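PDB 3CNC: fiber protein from Human adenovirus 16, which forms the trimeric knob at the tip of the viral fiber and probably attaches the virus to host cells through the receptor CD46. Local coordinates for residues 41-46 / 74-79; 156-159 / 165-168. All coordinates share one frame; numbering follows the deposited sequence.

Contact 1: 41-46 / 74-79; sequences VIKEGE and SEYTNT
Two loops of the adenovirus fiber knob meet where Lys43 lies against the ring of Tyr76. With Lys43 CG opposite the backbone N (chi1 -173°) and the chain extended beyond, CG stands over one ring face, displaced toward the rim, 4.0 Å from the centroid of the Tyr76 ring, a CH-pi contact, while Lys43 CB comes within 3.6 Å of Tyr76 CE1. Lysine suits this exposed place because its methylenes can cover an aromatic face while its charged end runs on; Lys43 NZ, 5.8 Å from the centroid of the Tyr76 ring, adds at most a weak cation-pi attraction. At the edge of the ring, near its plane, sits Ile42 CG2, 4.4 Å from Tyr76 CE1, and the Ile42 side chain also packs on Ile88 and Val90 of strand 85-94. One loop joins strands 29-31 and 51-60, the other strands 63-72 and 85-94. Lys43 to Glu46 make a type II turn whose positive phi at Gly45 (80°) calls for glycine. Ser74 OG accepts a nearly straight bond from Thr77 N (3.2 Å), an ST motif, and Ser74 O takes both Asn78 N and Thr77 OG1. Asp50 bridges the loops: its carboxylate accepts from Ile42 N, and the Thr77 side chain packs against it.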
loop_
_atom_site.group_PDB
_atom_site.type_symbol
_atom_site.label_atom_id
_atom_site.label_comp_id
_atom_site.label_asym_id
_atom_site.label_seq_id
_atom_site.Cartn_x
_atom_site.Cartn_y
_atom_site.Cartn_z
ATOM N N VAL A 41 13.083 -8.174 20.583
ATOM C CA VAL A 41 12.526 -8.862 21.747
ATOM C C VAL A 41 11.008 -8.719 21.832
ATOM O O VAL A 41 10.479 -7.616 21.986
ATOM C CB VAL A 41 13.131 -8.335 23.066
ATOM C CG1 VAL A 41 12.542 -9.093 24.240
ATOM C CG2 VAL A 41 14.644 -8.485 23.046
ATOM N N ILE A 42 10.314 -9.845 21.752
ATOM C CA ILE A 42 8.864 -9.860 21.809
ATOM C C ILE A 42 8.334 -10.347 23.156
ATOM O O ILE A 42 7.213 -9.995 23.548
ATOM C CB ILE A 42 8.283 -10.746 20.662
ATOM C CG1 ILE A 42 7.774 -9.855 19.535
ATOM C CG2 ILE A 42 7.145 -11.611 21.157
ATOM C CD1 ILE A 42 8.809 -8.907 19.000
ATOM N N LYS A 43 9.128 -11.146 23.867
ATOM C CA LYS A 43 8.692 -11.665 25.164
ATOM C C LYS A 43 8.826 -10.643 26.289
ATOM O O LYS A 43 9.872 -9.998 26.439
ATOM C CB LYS A 43 9.472 -12.928 25.545
ATOM C CG LYS A 43 8.939 -13.592 26.810
ATOM C CD LYS A 43 9.838 -14.713 27.300
ATOM C CE LYS A 43 9.349 -15.254 28.637
ATOM N NZ LYS A 43 10.309 -16.228 29.229
ATOM N N GLU A 44 7.759 -10.529 27.079
ATOM C CA GLU A 44 7.675 -9.608 28.217
ATOM C C GLU A 44 8.865 -9.696 29.167
ATOM O O GLU A 44 9.215 -10.779 29.635
ATOM C CB GLU A 44 6.398 -9.887 29.011
ATOM C CG GLU A 44 5.108 -9.625 28.254
ATOM C CD GLU A 44 4.797 -8.146 28.132
ATOM O OE1 GLU A 44 4.657 -7.488 29.186
ATOM O OE2 GLU A 44 4.693 -7.644 26.989
ATOM N N GLY A 45 9.478 -8.553 29.454
ATOM C CA GLY A 45 10.609 -8.533 30.365
ATOM C C GLY A 45 11.944 -8.952 29.778
ATOM O O GLY A 45 12.992 -8.527 30.266
ATOM N N GLU A 46 11.920 -9.786 28.743
ATOM C CA GLU A 46 13.151 -10.248 28.108
ATOM C C GLU A 46 14.025 -9.105 27.609
ATOM O O GLU A 46 13.528 -8.026 27.280
ATOM C CB GLU A 46 12.828 -11.180 26.940
ATOM C CG GLU A 46 12.696 -12.627 27.343
ATOM C CD GLU A 46 13.924 -13.110 28.088
ATOM O OE1 GLU A 46 15.043 -12.960 27.551
ATOM O OE2 GLU A 46 13.770 -13.637 29.211
ATOM N N SER A 74 12.807 -18.387 18.459
ATOM C CA SER A 74 12.887 -19.025 19.766
ATOM C C SER A 74 11.665 -19.891 20.006
ATOM O O SER A 74 10.600 -19.676 19.410
ATOM C CB SER A 74 12.986 -17.980 20.884
ATOM O OG SER A 74 11.726 -17.389 21.153
ATOM N N GLU A 75 11.824 -20.868 20.891
ATOM C CA GLU A 75 10.733 -21.774 21.225
ATOM C C GLU A 75 9.511 -20.983 21.704
ATOM O O GLU A 75 8.366 -21.357 21.430
ATOM C CB GLU A 75 11.194 -22.758 22.302
ATOM C CG GLU A 75 10.228 -23.895 22.558
ATOM C CD GLU A 75 10.879 -25.052 23.287
ATOM O OE1 GLU A 75 10.176 -26.042 23.572
ATOM O OE2 GLU A 75 12.096 -24.972 23.572
ATOM N N TYR A 76 9.753 -19.881 22.407
ATOM C CA TYR A 76 8.646 -19.064 22.885
ATOM C C TYR A 76 7.855 -18.454 21.733
ATOM O O TYR A 76 6.641 -18.659 21.634
ATOM C CB TYR A 76 9.135 -17.938 23.803
ATOM C CG TYR A 76 8.011 -17.010 24.214
ATOM C CD1 TYR A 76 7.949 -15.704 23.734
ATOM C CD2 TYR A 76 6.977 -17.456 25.041
ATOM C CE1 TYR A 76 6.887 -14.864 24.064
ATOM C CE2 TYR A 76 5.910 -16.626 25.376
ATOM C CZ TYR A 76 5.873 -15.332 24.884
ATOM O OH TYR A 76 4.828 -14.500 25.212
ATOM N N THR A 77 8.538 -17.702 20.869
ATOM C CA THR A 77 7.865 -17.067 19.741
ATOM C C THR A 77 7.284 -18.118 18.810
ATOM O O THR A 77 6.166 -17.965 18.313
ATOM C CB THR A 77 8.817 -16.153 18.896
ATOM O OG1 THR A 77 9.773 -16.957 18.185
ATOM C CG2 THR A 77 9.545 -15.156 19.791
ATOM N N ASN A 78 8.029 -19.197 18.590
ATOM C CA ASN A 78 7.563 -20.230 17.677
ATOM C C ASN A 78 6.514 -21.167 18.261
ATOM O O ASN A 78 6.146 -22.171 17.660
ATOM C CB ASN A 78 8.763 -20.996 17.114
ATOM C CG ASN A 78 9.708 -20.080 16.330
ATOM O OD1 ASN A 78 9.269 -19.104 15.716
ATOM N ND2 ASN A 78 10.999 -20.393 16.344
ATOM N N THR A 79 5.999 -20.802 19.425
ATOM C CA THR A 79 4.977 -21.598 20.080
ATOM C C THR A 79 3.721 -20.759 20.233
ATOM O O THR A 79 2.614 -21.291 20.337
ATOM C CB THR A 79 5.448 -22.055 21.467
ATOM O OG1 THR A 79 6.544 -22.962 21.315
ATOM C CG2 THR A 79 4.326 -22.747 22.214
#

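Contact 2: 156-159 / 165-168; sequences CYYK and LFPL
With CG anti to its carbonyl carbon (chi1 -57°), Tyr157 leans its ring across the neighbouring strand toward Pro167, and Leu168, turned the same way about chi1 (-58°), carries CD1 in among Cys156 and Tyr158. Tyr157 CD2 approaches Pro167 CA to 3.6 Å, its ring oblique to the proline. Beside them, Leu165 CD2 rests on Lys159 CB at 4.0 Å. On the other face of the sheet Leu168 CD1 lies 3.9 Å from Cys156 SG and also meets Tyr158 CB, a compact apolar group that reaches Trp191 and Leu193 of strand 185-194. Phe166 CD1 comes to the edge of the Tyr158 ring, whose hydroxyl is hydrogen-bonded to Glu200. Strands 151-159 and 165-174 form an antiparallel hairpin. Cys156 and Leu168 are a hydrogen-bonded pair, as are Tyr158 and Phe166, whose bond from Phe166 N to Tyr158 O (2.8 Å) is nearly straight at 175°. Pro167, lacking an N-H, fits a non-hydrogen-bonded pair opposite Tyr157, where no such donor is needed across the hairpin. Lys159 makes a cation-pi contact with Tyr151 of a second subunit, and Leu165 packs on Tyr153 of that subunit. The chemistry is thus divided: backbone bonds fix the register, the face of Cys156, Tyr158, Phe166 and Leu168 is largely apolar, and at its Lys159-Leu165 end the other face offers aliphatic and cationic groups to a second subunit.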
loop_
_atom_site.group_PDB
_atom_site.type_symbol
_atom_site.label_atom_id
_atom_site.label_comp_id
_atom_site.label_asym_id
_atom_site.label_seq_id
_atom_site.Cartn_x
_atom_site.Cartn_y
_atom_site.Cartn_z
ATOM N N CYS A 156 -2.214 -8.441 7.582
ATOM C CA CYS A 156 -1.224 -9.309 6.951
ATOM C C CYS A 156 -1.608 -10.748 7.290
ATOM O O CYS A 156 -2.722 -10.988 7.775
ATOM C CB CYS A 156 0.218 -8.968 7.386
ATOM S SG CYS A 156 0.661 -9.180 9.105
ATOM N N TYR A 157 -0.727 -11.715 7.042
ATOM C CA TYR A 157 -1.109 -13.102 7.302
ATOM C C TYR A 157 -0.071 -14.062 7.842
ATOM O O TYR A 157 1.137 -13.837 7.765
ATOM C CB TYR A 157 -1.693 -13.732 6.028
ATOM C CG TYR A 157 -2.866 -12.978 5.470
ATOM C CD1 TYR A 157 -2.683 -11.800 4.746
ATOM C CD2 TYR A 157 -4.165 -13.389 5.742
ATOM C CE1 TYR A 157 -3.770 -11.043 4.315
ATOM C CE2 TYR A 157 -5.256 -12.647 5.321
ATOM C CZ TYR A 157 -5.054 -11.472 4.610
ATOM O OH TYR A 157 -6.143 -10.729 4.206
ATOM N N TYR A 158 -0.582 -15.155 8.394
ATOM C CA TYR A 158 0.254 -16.224 8.903
ATOM C C TYR A 158 -0.193 -17.475 8.153
ATOM O O TYR A 158 -1.381 -17.789 8.123
ATOM C CB TYR A 158 0.044 -16.433 10.396
ATOM C CG TYR A 158 0.750 -17.669 10.886
ATOM C CD1 TYR A 158 2.143 -17.701 10.995
ATOM C CD2 TYR A 158 0.036 -18.831 11.188
ATOM C CE1 TYR A 158 2.803 -18.855 11.390
ATOM C CE2 TYR A 158 0.691 -19.990 11.581
ATOM C CZ TYR A 158 2.068 -19.992 11.680
ATOM O OH TYR A 158 2.713 -21.130 12.071
ATOM N N LYS A 159 0.754 -18.168 7.531
ATOM C CA LYS A 159 0.446 -19.388 6.788
ATOM C C LYS A 159 0.797 -20.583 7.674
ATOM O O LYS A 159 1.970 -20.811 7.979
ATOM C CB LYS A 159 1.267 -19.444 5.497
ATOM C CG LYS A 159 0.902 -20.594 4.562
ATOM C CD LYS A 159 1.906 -20.687 3.423
ATOM C CE LYS A 159 1.619 -21.858 2.497
ATOM N NZ LYS A 159 2.789 -22.133 1.610
ATOM N N LEU A 165 -4.464 -19.843 5.689
ATOM C CA LEU A 165 -4.089 -18.462 5.953
ATOM C C LEU A 165 -4.892 -17.840 7.085
ATOM O O LEU A 165 -6.115 -17.706 6.996
ATOM C CB LEU A 165 -4.280 -17.614 4.695
ATOM C CG LEU A 165 -3.385 -17.923 3.501
ATOM C CD1 LEU A 165 -3.813 -17.044 2.323
ATOM C CD2 LEU A 165 -1.927 -17.672 3.864
ATOM N N PHE A 166 -4.198 -17.461 8.152
ATOM C CA PHE A 166 -4.863 -16.823 9.274
ATOM C C PHE A 166 -4.614 -15.322 9.198
ATOM O O PHE A 166 -3.471 -14.871 9.169
ATOM C CB PHE A 166 -4.346 -17.377 10.602
ATOM C CG PHE A 166 -4.741 -18.803 10.858
ATOM C CD1 PHE A 166 -4.106 -19.847 10.190
ATOM C CD2 PHE A 166 -5.762 -19.103 11.758
ATOM C CE1 PHE A 166 -4.478 -21.171 10.413
ATOM C CE2 PHE A 166 -6.145 -20.427 11.989
ATOM C CZ PHE A 166 -5.497 -21.465 11.313
ATOM N N PRO A 167 -5.689 -14.530 9.143
ATOM C CA PRO A 167 -5.577 -13.072 9.069
ATOM C C PRO A 167 -5.067 -12.464 10.377
ATOM O O PRO A 167 -5.511 -12.842 11.460
ATOM C CB PRO A 167 -7.003 -12.643 8.757
ATOM C CG PRO A 167 -7.809 -13.657 9.523
ATOM C CD PRO A 167 -7.103 -14.946 9.161
ATOM N N LEU A 168 -4.126 -11.532 10.263
ATOM C CA LEU A 168 -3.562 -10.850 11.419
ATOM C C LEU A 168 -3.904 -9.365 11.327
ATOM O O LEU A 168 -3.529 -8.688 10.372
ATOM C CB LEU A 168 -2.038 -11.017 11.453
ATOM C CG LEU A 168 -1.473 -12.441 11.481
ATOM C CD1 LEU A 168 0.022 -12.378 11.258
ATOM C CD2 LEU A 168 -1.782 -13.123 12.824
#

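In the fold
The two contacts lie at separate places in one knob subunit, their centres about 19 Å apart and their nearest atoms about 7 Å apart. Both are partly buried, contact 1 with two of its four touching residues exposed, contact 2 with three of eight buried. Contact 1 joins two connecting loops by side chains alone, and no other subunit touches its segments. Contact 2 joins paired strands through main-chain bonds, with one face meeting a second subunit. They touch different members of the four-stranded sheet: contact 1 reaches strand 85-94 through Ile42, whereas contact 2 is made within strands 151-159 and 165-174. Lysine serves both, over a tyrosine of its own chain in contact 1 and in a cation-pi contact with one of another chain in contact 2.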